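Local coordinates for fructokinase (PDB 3LJS), which is a PfkB-family carbohydrate kinase that probably transfers a phosphate group from ATP to fructose, at residues 107-111 and 112-116; 115-118 and 119-123; 149-152 and 153-156. All coordinates share one frame; numbering follows the deposited sequence.

How the contacts relate
The three contacts come in order along the chain, each formed between neighbours in sequence, and together follow the path from the edge of the four-stranded sheet into the main α/β body. Contact 1 leaves strand 103-108. Contact 2 shares Leu115 and Leu116 with it, its centre about 14 Å away, and runs up to helix 124-129. Contact 3 lies in helix 143-158, beyond strand 130-136. Its centre is about 11 Å from that of contact 2, and the two touch where Val119 and Phe122 pack on Glu151, Gly152 and Arg155. Contacts 1 and 3, about 21 Å apart between centres, do not touch, so the 115-123 loop bridges them.

Contact 1: residues 107-111 and 112-116; sequences FYRPP and AADLL
Arg109 and Asp114 meet as two nearly coplanar flat groups, the guanidinium and carboxylate planes lying only 11° apart while the side chains themselves cross at about a right angle. The arginine presents its NE/NH2 side. NE donates to OD1 of Asp114 over 3.1 Å, and Arg109 NH2 donates to Asp114 OD2 over 2.6 Å. Each oxygen uses its syn lone pair, and both bonds are close to straight, at 160° and 162°, which makes this a side-on bidentate salt bridge. Arg109 can span the turn because its chain is extended from CG to NE, with CG trans to the backbone N. Asp114 answers by turning CG into the position between its own backbone N and carbonyl carbon.

Leu115 approaches from another direction, over one face of the same guanidinium. Its CD2 stands 3.9 Å above the plane and over the centre of the Arg109 group, whereas Leu115 CD1 is modelled 3.0 Å from Arg109 NH2, a closeness to be read with caution because both leucine torsions are unusual. Leu115 CD2 also lies 3.5 Å from Pro110 O. Lower on the arginine, Arg109 CG rests 3.9 Å from Ala112 CB, so the aliphatic stem is packed as well as the charged end.

Two further bonds run to the surrounding chain: NH1 to Thr141 OG1 and NH2 to Asn138 O. At the turn, Pro111 packs on Pro111 of the second subunit, placing this loop at the dimer interface beside the four-stranded sheet. Two bonds to Asp114, those to Thr141 and Asn138, and Leu115 over one face should together fix the guanidinium's rotation. The ion pair, formed between two buried residues, probably keeps both side chains charged and ties the chain just after strand 103-108 to the helically angled turn at 113-115.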
ATOM      1  N   PHE B 107       7.261  -0.729   3.690  1.00 30.43           N
ATOM      2  CA  PHE B 107       6.235  -1.752   3.846  1.00 27.77           C
ATOM      3  C   PHE B 107       4.862  -1.246   4.262  1.00 27.01           C
ATOM      4  O   PHE B 107       4.742  -0.346   5.095  1.00 27.20           O
ATOM      5  CB  PHE B 107       6.677  -2.778   4.893  1.00 28.45           C
ATOM      6  CG  PHE B 107       7.927  -3.523   4.537  1.00 28.00           C
ATOM      7  CD1 PHE B 107       7.885  -4.595   3.655  1.00 29.49           C
ATOM      8  CD2 PHE B 107       9.148  -3.163   5.099  1.00 30.35           C
ATOM      9  CE1 PHE B 107       9.043  -5.305   3.335  1.00 30.84           C
ATOM     10  CE2 PHE B 107      10.312  -3.864   4.787  1.00 31.82           C
ATOM     11  CZ  PHE B 107      10.256  -4.939   3.902  1.00 30.81           C
ATOM     12  N   TYR B 108       3.828  -1.837   3.674  1.00 24.06           N
ATOM     13  CA  TYR B 108       2.460  -1.527   4.046  1.00 24.35           C
ATOM     14  C   TYR B 108       2.057  -2.806   4.771  1.00 25.85           C
ATOM     15  O   TYR B 108       1.368  -3.670   4.212  1.00 20.72           O
ATOM     16  CB  TYR B 108       1.588  -1.272   2.806  1.00 23.71           C
ATOM     17  CG  TYR B 108       1.736   0.145   2.288  1.00 22.59           C
ATOM     18  CD1 TYR B 108       0.733   1.096   2.495  1.00 22.50           C
ATOM     19  CD2 TYR B 108       2.928   0.565   1.693  1.00 22.46           C
ATOM     20  CE1 TYR B 108       0.920   2.434   2.129  1.00 22.12           C
ATOM     21  CE2 TYR B 108       3.126   1.898   1.327  1.00 22.86           C
ATOM     22  CZ  TYR B 108       2.120   2.827   1.555  1.00 22.15           C
ATOM     23  OH  TYR B 108       2.339   4.150   1.255  1.00 21.40           O
ATOM     24  N   ARG B 109       2.517  -2.939   6.018  1.00 28.65           N
ATOM     25  CA  ARG B 109       2.217  -4.142   6.775  1.00 35.41           C
ATOM     26  C   ARG B 109       1.977  -4.111   8.288  1.00 41.73           C
ATOM     27  O   ARG B 109       1.819  -5.171   8.890  1.00 48.18           O
ATOM     28  CB  ARG B 109       3.266  -5.217   6.459  1.00 30.76           C
ATOM     29  CG  ARG B 109       2.949  -6.588   7.050  1.00 29.05           C
ATOM     30  CD  ARG B 109       3.862  -7.641   6.474  1.00 27.07           C
ATOM     31  NE  ARG B 109       3.549  -8.982   6.948  1.00 25.54           N
ATOM     32  CZ  ARG B 109       4.024  -9.517   8.067  1.00 26.74           C
ATOM     33  NH1 ARG B 109       4.839  -8.824   8.854  1.00 23.17           N
ATOM     34  NH2 ARG B 109       3.715 -10.770   8.380  1.00 26.44           N
ATOM     35  N   PRO B 110       1.988  -2.938   8.948  1.00 46.59           N
ATOM     36  CA  PRO B 110       1.707  -3.191  10.368  1.00 45.61           C
ATOM     37  C   PRO B 110       0.421  -4.028  10.312  1.00 42.88           C
ATOM     38  O   PRO B 110       0.283  -5.007  11.045  1.00 44.87           O
ATOM     39  CB  PRO B 110       1.500  -1.791  10.934  1.00 49.56           C
ATOM     40  CG  PRO B 110       2.466  -0.967  10.111  1.00 49.89           C
ATOM     41  CD  PRO B 110       2.262  -1.508   8.697  1.00 49.10           C
ATOM     42  N   PRO B 111      -0.538  -3.639   9.433  1.00 39.06           N
ATOM     43  CA  PRO B 111      -1.807  -4.353   9.241  1.00 33.35           C
ATOM     44  C   PRO B 111      -1.760  -4.964   7.832  1.00 30.16           C
ATOM     45  O   PRO B 111      -1.349  -4.299   6.878  1.00 27.33           O
ATOM     46  CB  PRO B 111      -2.840  -3.248   9.346  1.00 36.90           C
ATOM     47  CG  PRO B 111      -2.179  -2.143   8.615  1.00 36.70           C
ATOM     48  CD  PRO B 111      -0.708  -2.226   9.039  1.00 35.84           C
ATOM     49  N   ALA B 112      -2.151  -6.228   7.706  1.00 25.32           N
ATOM     50  CA  ALA B 112      -2.149  -6.907   6.415  1.00 24.48           C
ATOM     51  C   ALA B 112      -2.867  -8.250   6.520  1.00 23.78           C
ATOM     52  O   ALA B 112      -2.986  -8.824   7.604  1.00 23.54           O
ATOM     53  CB  ALA B 112      -0.715  -7.110   5.923  1.00 22.78           C
ATOM     54  N   ALA B 113      -3.330  -8.754   5.385  1.00 21.74           N
ATOM     55  CA  ALA B 113      -4.054 -10.013   5.353  1.00 21.08           C
ATOM     56  C   ALA B 113      -3.313 -11.203   5.959  1.00 21.54           C
ATOM     57  O   ALA B 113      -3.893 -11.962   6.742  1.00 21.09           O
ATOM     58  CB  ALA B 113      -4.455 -10.334   3.920  1.00 20.56           C
ATOM     59  N   ASP B 114      -2.038 -11.368   5.613  1.00 21.41           N
ATOM     60  CA  ASP B 114      -1.274 -12.515   6.108  1.00 21.89           C
ATOM     61  C   ASP B 114      -1.157 -12.578   7.631  1.00 22.03           C
ATOM     62  O   ASP B 114      -0.968 -13.656   8.202  1.00 21.26           O
ATOM     63  CB  ASP B 114       0.127 -12.556   5.471  1.00 20.05           C
ATOM     64  CG  ASP B 114       1.081 -11.547   6.076  1.00 21.34           C
ATOM     65  OD1 ASP B 114       1.107 -10.377   5.625  1.00 24.75           O
ATOM     66  OD2 ASP B 114       1.813 -11.924   7.015  1.00 24.54           O
ATOM     67  N   LEU B 115      -1.279 -11.426   8.284  1.00 22.46           N
ATOM     68  CA  LEU B 115      -1.192 -11.348   9.745  1.00 23.00           C
ATOM     69  C   LEU B 115      -2.443 -11.870  10.456  1.00 22.47           C
ATOM     70  O   LEU B 115      -2.429 -12.077  11.667  1.00 21.73           O
ATOM     71  CB  LEU B 115      -0.976  -9.896  10.185  1.00 24.43           C
ATOM     72  CG  LEU B 115       0.410  -9.292  10.431  1.00 28.36           C
ATOM     73  CD1 LEU B 115       1.500 -10.323  10.288  1.00 28.13           C
ATOM     74  CD2 LEU B 115       0.610  -8.137   9.480  1.00 26.05           C
ATOM     75  N   LEU B 116      -3.518 -12.083   9.705  1.00 22.17           N
ATOM     76  CA  LEU B 116      -4.779 -12.526  10.294  1.00 22.46           C
ATOM     77  C   LEU B 116      -5.036 -14.029  10.290  1.00 22.52           C
ATOM     78  O   LEU B 116      -6.113 -14.479  10.683  1.00 20.56           O
ATOM     79  CB  LEU B 116      -5.940 -11.794   9.611  1.00 22.69           C
ATOM     80  CG  LEU B 116      -6.429 -10.461  10.203  1.00 28.21           C
ATOM     81  CD1 LEU B 116      -5.371  -9.793  11.048  1.00 29.38           C
ATOM     82  CD2 LEU B 116      -6.874  -9.558   9.065  1.00 27.82           C
TER

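Contact 2: residues 115-118 and 119-123; sequences LLFR and VEHFQ
Phe117 swings CG trans to its backbone N (chi1 -170°), while His121 and Phe122 both place CG opposite their carbonyl carbons, beside the backbone N. These choices gather the three rings into an aromatic cluster round a short 3-10 turn. His121 reaches one face of Phe117 in two ways. Its CB forms a CH-pi contact, 3.6 Å from the Phe117 ring centroid and close to the ring normal. The imidazole then turns an edge to the Phe117 ring in a T-shaped pair, with centroids of His121 and Phe117 5.3 Å apart and planes at 63°.

Phe117 in turn offers its own edge to Phe122. The planes of these two rings stand at 61°, and CE2 of Phe117 sits 3.7 Å above the middle of the Phe122 ring. Phe117 is therefore the central member, giving a face to His121 and an edge to Phe122.

The backbone turn that brings the rings together is closed by His121 N donating to Arg118 O at 2.7 Å. On the preceding side, the chain of Arg118, bent at chi2, folds back so that one nitrogen serves two carbonyls: Arg118 NH1 lies 2.9 Å from Leu115 O, and the same NH1 lies 2.8 Å from Phe117 O. This pair of hydrogen bonds from NH1 holds the 115-118 backbone in its curve.

The cluster is wedged between sheet and helix. Phe117 and Phe122 both meet Phe10 and Val56, and Phe117 and His121 share Val83 of strand 82-85. From helix 143-158, Val148 lies against Phe117, while Gln123 takes the N-cap position of helix 124-129, whose Phe127 stacks edge-to-face with Phe122.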
ATOM      1  N   LEU B 115      -1.279 -11.426   8.284  1.00 22.46           N
ATOM      2  CA  LEU B 115      -1.192 -11.348   9.745  1.00 23.00           C
ATOM      3  C   LEU B 115      -2.443 -11.870  10.456  1.00 22.47           C
ATOM      4  O   LEU B 115      -2.429 -12.077  11.667  1.00 21.73           O
ATOM      5  CB  LEU B 115      -0.976  -9.896  10.185  1.00 24.43           C
ATOM      6  CG  LEU B 115       0.410  -9.292  10.431  1.00 28.36           C
ATOM      7  CD1 LEU B 115       1.500 -10.323  10.288  1.00 28.13           C
ATOM      8  CD2 LEU B 115       0.610  -8.137   9.480  1.00 26.05           C
ATOM      9  N   LEU B 116      -3.518 -12.083   9.705  1.00 22.17           N
ATOM     10  CA  LEU B 116      -4.779 -12.526  10.294  1.00 22.46           C
ATOM     11  C   LEU B 116      -5.036 -14.029  10.290  1.00 22.52           C
ATOM     12  O   LEU B 116      -6.113 -14.479  10.683  1.00 20.56           O
ATOM     13  CB  LEU B 116      -5.940 -11.794   9.611  1.00 22.69           C
ATOM     14  CG  LEU B 116      -6.429 -10.461  10.203  1.00 28.21           C
ATOM     15  CD1 LEU B 116      -5.371  -9.793  11.048  1.00 29.38           C
ATOM     16  CD2 LEU B 116      -6.874  -9.558   9.065  1.00 27.82           C
ATOM     17  N   PHE B 117      -4.056 -14.808   9.847  1.00 22.33           N
ATOM     18  CA  PHE B 117      -4.209 -16.260   9.842  1.00 21.37           C
ATOM     19  C   PHE B 117      -4.253 -16.691  11.311  1.00 20.22           C
ATOM     20  O   PHE B 117      -3.441 -16.244  12.115  1.00 20.10           O
ATOM     21  CB  PHE B 117      -3.008 -16.917   9.149  1.00 20.07           C
ATOM     22  CG  PHE B 117      -3.187 -18.389   8.883  1.00 20.98           C
ATOM     23  CD1 PHE B 117      -3.516 -18.843   7.607  1.00 19.98           C
ATOM     24  CD2 PHE B 117      -3.022 -19.324   9.904  1.00 20.19           C
ATOM     25  CE1 PHE B 117      -3.676 -20.209   7.349  1.00 20.36           C
ATOM     26  CE2 PHE B 117      -3.181 -20.691   9.657  1.00 20.44           C
ATOM     27  CZ  PHE B 117      -3.508 -21.134   8.376  1.00 19.60           C
ATOM     28  N   ARG B 118      -5.206 -17.544  11.666  1.00 21.65           N
ATOM     29  CA  ARG B 118      -5.316 -18.013  13.046  1.00 22.57           C
ATOM     30  C   ARG B 118      -5.272 -19.535  13.081  1.00 22.46           C
ATOM     31  O   ARG B 118      -5.468 -20.187  12.056  1.00 22.57           O
ATOM     32  CB  ARG B 118      -6.609 -17.488  13.694  1.00 25.23           C
ATOM     33  CG  ARG B 118      -6.597 -15.971  13.945  1.00 26.56           C
ATOM     34  CD  ARG B 118      -5.486 -15.567  14.925  1.00 29.92           C
ATOM     35  NE  ARG B 118      -5.360 -14.115  15.070  1.00 31.51           N
ATOM     36  CZ  ARG B 118      -4.485 -13.355  14.413  1.00 34.08           C
ATOM     37  NH1 ARG B 118      -3.624 -13.893  13.549  1.00 28.88           N
ATOM     38  NH2 ARG B 118      -4.484 -12.041  14.605  1.00 33.85           N
ATOM     39  N   VAL B 119      -5.013 -20.096  14.258  1.00 22.48           N
ATOM     40  CA  VAL B 119      -4.909 -21.545  14.398  1.00 24.14           C
ATOM     41  C   VAL B 119      -6.085 -22.301  13.791  1.00 24.66           C
ATOM     42  O   VAL B 119      -5.912 -23.390  13.245  1.00 24.28           O
ATOM     43  CB  VAL B 119      -4.738 -21.946  15.880  1.00 24.28           C
ATOM     44  CG1 VAL B 119      -4.749 -23.462  16.016  1.00 27.90           C
ATOM     45  CG2 VAL B 119      -3.418 -21.389  16.406  1.00 25.10           C
ATOM     46  N   GLU B 120      -7.277 -21.715  13.876  1.00 25.27           N
ATOM     47  CA  GLU B 120      -8.482 -22.332  13.325  1.00 28.10           C
ATOM     48  C   GLU B 120      -8.396 -22.506  11.805  1.00 27.37           C
ATOM     49  O   GLU B 120      -9.147 -23.291  11.222  1.00 26.53           O
ATOM     50  CB  GLU B 120      -9.702 -21.469  13.658  1.00 33.00           C
ATOM     51  CG  GLU B 120      -9.702 -20.132  12.926  1.00 38.80           C
ATOM     52  CD  GLU B 120     -10.620 -19.103  13.559  1.00 43.41           C
ATOM     53  OE1 GLU B 120     -10.392 -18.748  14.734  1.00 46.63           O
ATOM     54  OE2 GLU B 120     -11.562 -18.644  12.878  1.00 45.68           O
ATOM     55  N   HIS B 121      -7.487 -21.775  11.160  1.00 26.56           N
ATOM     56  CA  HIS B 121      -7.350 -21.858   9.705  1.00 25.15           C
ATOM     57  C   HIS B 121      -6.498 -23.027   9.219  1.00 23.87           C
ATOM     58  O   HIS B 121      -6.480 -23.329   8.024  1.00 22.34           O
ATOM     59  CB  HIS B 121      -6.794 -20.542   9.142  1.00 25.35           C
ATOM     60  CG  HIS B 121      -7.682 -19.360   9.387  1.00 25.62           C
ATOM     61  ND1 HIS B 121      -8.983 -19.298   8.933  1.00 26.89           N
ATOM     62  CD2 HIS B 121      -7.468 -18.211  10.072  1.00 23.53           C
ATOM     63  CE1 HIS B 121      -9.533 -18.164   9.332  1.00 23.83           C
ATOM     64  NE2 HIS B 121      -8.636 -17.487  10.026  1.00 25.55           N
ATOM     65  N   PHE B 122      -5.786 -23.679  10.135  1.00 24.07           N
ATOM     66  CA  PHE B 122      -4.965 -24.834   9.766  1.00 24.28           C
ATOM     67  C   PHE B 122      -5.896 -25.989   9.427  1.00 26.68           C
ATOM     68  O   PHE B 122      -6.998 -26.079   9.966  1.00 26.98           O
ATOM     69  CB  PHE B 122      -4.060 -25.268  10.922  1.00 24.82           C
ATOM     70  CG  PHE B 122      -2.825 -24.435  11.081  1.00 23.27           C
ATOM     71  CD1 PHE B 122      -1.969 -24.228  10.007  1.00 21.69           C
ATOM     72  CD2 PHE B 122      -2.492 -23.899  12.318  1.00 23.78           C
ATOM     73  CE1 PHE B 122      -0.794 -23.503  10.163  1.00 22.22           C
ATOM     74  CE2 PHE B 122      -1.318 -23.173  12.485  1.00 22.82           C
ATOM     75  CZ  PHE B 122      -0.469 -22.977  11.403  1.00 21.81           C
ATOM     76  N   GLN B 123      -5.448 -26.870   8.540  1.00 27.53           N
ATOM     77  CA  GLN B 123      -6.236 -28.029   8.140  1.00 29.98           C
ATOM     78  C   GLN B 123      -5.470 -29.308   8.469  1.00 31.23           C
ATOM     79  O   GLN B 123      -4.295 -29.450   8.121  1.00 30.17           O
ATOM     80  CB  GLN B 123      -6.523 -27.963   6.646  1.00 31.30           C
ATOM     81  CG  GLN B 123      -7.429 -26.821   6.254  1.00 35.81           C
ATOM     82  CD  GLN B 123      -7.392 -26.554   4.771  1.00 40.07           C
ATOM     83  OE1 GLN B 123      -7.428 -27.481   3.963  1.00 43.55           O
ATOM     84  NE2 GLN B 123      -7.326 -25.281   4.400  1.00 43.50           N
TER

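Contact 3: residues 149-152 and 153-156; sequences TFEG and MRRA
Ion pairs between Glu151 and the arginines three and four residues further on, Arg154 and Arg155, are the main side-chain interactions. Arg154 grips a single oxygen side-on: its NH2 is 2.9 Å from Glu151 OE1 and its NE 3.3 Å from that same OE1, the NH2 bond using the anti lone pair. The other oxygen goes to Arg155, with NH2 3.1 Å from Glu151 OE2. Glu151 can serve both because its chain bends at chi2 (55°), laying the carboxylate along the helix surface. Arg154 NH2 also pairs with Glu147, extending the network back by one turn.

Backbone bonds set this spacing. Arg154 N donates to Phe150 O at 2.9 Å, and the bonds of Met153, Arg155 and Ala156 repeat the same i to i+4 step.

Apolar packing occupies a different side of the helix. The selenium of Met153, a selenomethionine, lies near the plane of the Phe150 ring, at its edge, with SE 4.5 Å from CD1. Met153 and Ala156 face Phe133 and Val163 of the neighbouring parallel strands. Such an amphipathic helix, charged outside and apolar toward the sheet, is characteristic of the beta-alpha-beta crossover, here linking strands 130-136 and 162-166.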
ATOM      1  N   THR B 149       2.268 -19.278  14.514  1.00 17.58           N
ATOM      2  CA  THR B 149       3.448 -19.893  13.915  1.00 17.88           C
ATOM      3  C   THR B 149       4.013 -20.968  14.860  1.00 19.16           C
ATOM      4  O   THR B 149       4.343 -22.072  14.424  1.00 20.29           O
ATOM      5  CB  THR B 149       4.549 -18.834  13.599  1.00 19.45           C
ATOM      6  OG1 THR B 149       3.998 -17.796  12.775  1.00 19.33           O
ATOM      7  CG2 THR B 149       5.720 -19.474  12.847  1.00 17.30           C
ATOM      8  N   PHE B 150       4.104 -20.660  16.152  1.00 18.47           N
ATOM      9  CA  PHE B 150       4.630 -21.633  17.103  1.00 18.99           C
ATOM     10  C   PHE B 150       3.745 -22.877  17.140  1.00 19.76           C
ATOM     11  O   PHE B 150       4.249 -23.999  17.147  1.00 20.50           O
ATOM     12  CB  PHE B 150       4.733 -21.031  18.510  1.00 19.60           C
ATOM     13  CG  PHE B 150       5.604 -19.802  18.592  1.00 19.71           C
ATOM     14  CD1 PHE B 150       6.799 -19.722  17.880  1.00 18.89           C
ATOM     15  CD2 PHE B 150       5.246 -18.739  19.419  1.00 21.15           C
ATOM     16  CE1 PHE B 150       7.631 -18.601  17.991  1.00 18.20           C
ATOM     17  CE2 PHE B 150       6.070 -17.612  19.540  1.00 20.69           C
ATOM     18  CZ  PHE B 150       7.262 -17.544  18.825  1.00 19.31           C
ATOM     19  N   GLU B 151       2.428 -22.674  17.152  1.00 19.99           N
ATOM     20  CA  GLU B 151       1.482 -23.785  17.185  1.00 19.82           C
ATOM     21  C   GLU B 151       1.633 -24.641  15.934  1.00 20.48           C
ATOM     22  O   GLU B 151       1.541 -25.868  15.994  1.00 18.94           O
ATOM     23  CB  GLU B 151       0.046 -23.259  17.299  1.00 21.00           C
ATOM     24  CG  GLU B 151      -1.036 -24.334  17.403  1.00 20.47           C
ATOM     25  CD  GLU B 151      -0.815 -25.324  18.555  1.00 26.08           C
ATOM     26  OE1 GLU B 151      -0.163 -24.963  19.558  1.00 24.81           O
ATOM     27  OE2 GLU B 151      -1.315 -26.468  18.459  1.00 24.10           O
ATOM     28  N   GLY B 152       1.858 -23.988  14.798  1.00 19.99           N
ATOM     29  CA  GLY B 152       2.052 -24.727  13.565  1.00 18.65           C
ATOM     30  C   GLY B 152       3.306 -25.585  13.656  1.00 19.28           C
ATOM     31  O   GLY B 152       3.317 -26.737  13.212  1.00 18.69           O
HETATM   32  N   MSE B 153       4.369 -25.028  14.230  1.00 18.07           N
HETATM   33  CA  MSE B 153       5.617 -25.765  14.377  1.00 20.06           C
HETATM   34  C   MSE B 153       5.442 -26.938  15.340  1.00 19.75           C
HETATM   35  O   MSE B 153       5.986 -28.020  15.109  1.00 18.90           O
HETATM   36  CB  MSE B 153       6.730 -24.842  14.881  1.00 23.44           C
HETATM   37  CG  MSE B 153       7.098 -23.712  13.926  1.00 26.38           C
HETATM   38 SE   MSE B 153       8.394 -22.473  14.707  1.00 39.76          SE
HETATM   39  CE  MSE B 153      10.023 -23.200  13.972  1.00 35.24           C
ATOM     40  N   ARG B 154       4.684 -26.731  16.418  1.00 18.77           N
ATOM     41  CA  ARG B 154       4.453 -27.797  17.391  1.00 20.59           C
ATOM     42  C   ARG B 154       3.563 -28.890  16.803  1.00 19.62           C
ATOM     43  O   ARG B 154       3.763 -30.082  17.055  1.00 19.98           O
ATOM     44  CB  ARG B 154       3.812 -27.238  18.672  1.00 19.71           C
ATOM     45  CG  ARG B 154       4.752 -26.375  19.511  1.00 21.29           C
ATOM     46  CD  ARG B 154       4.102 -25.925  20.825  1.00 23.99           C
ATOM     47  NE  ARG B 154       2.921 -25.094  20.602  1.00 23.63           N
ATOM     48  CZ  ARG B 154       2.839 -23.805  20.922  1.00 26.40           C
ATOM     49  NH1 ARG B 154       3.872 -23.190  21.486  1.00 25.38           N
ATOM     50  NH2 ARG B 154       1.722 -23.129  20.672  1.00 24.61           N
ATOM     51  N   ARG B 155       2.576 -28.477  16.019  1.00 19.38           N
ATOM     52  CA  ARG B 155       1.657 -29.415  15.391  1.00 20.81           C
ATOM     53  C   ARG B 155       2.420 -30.238  14.342  1.00 19.99           C
ATOM     54  O   ARG B 155       2.247 -31.451  14.230  1.00 18.54           O
ATOM     55  CB  ARG B 155       0.501 -28.635  14.745  1.00 24.77           C
ATOM     56  CG  ARG B 155      -0.709 -29.471  14.378  1.00 33.18           C
ATOM     57  CD  ARG B 155      -1.933 -28.586  14.129  1.00 37.85           C
ATOM     58  NE  ARG B 155      -2.350 -27.866  15.334  1.00 41.79           N
ATOM     59  CZ  ARG B 155      -3.458 -27.128  15.426  1.00 43.11           C
ATOM     60  NH1 ARG B 155      -4.269 -27.006  14.381  1.00 39.50           N
ATOM     61  NH2 ARG B 155      -3.759 -26.520  16.568  1.00 42.38           N
ATOM     62  N   ALA B 156       3.279 -29.568  13.583  1.00 18.66           N
ATOM     63  CA  ALA B 156       4.067 -30.237  12.557  1.00 18.93           C
ATOM     64  C   ALA B 156       4.931 -31.331  13.181  1.00 17.58           C
ATOM     65  O   ALA B 156       4.950 -32.464  12.707  1.00 19.98           O
ATOM     66  CB  ALA B 156       4.951 -29.219  11.832  1.00 18.11           C
TER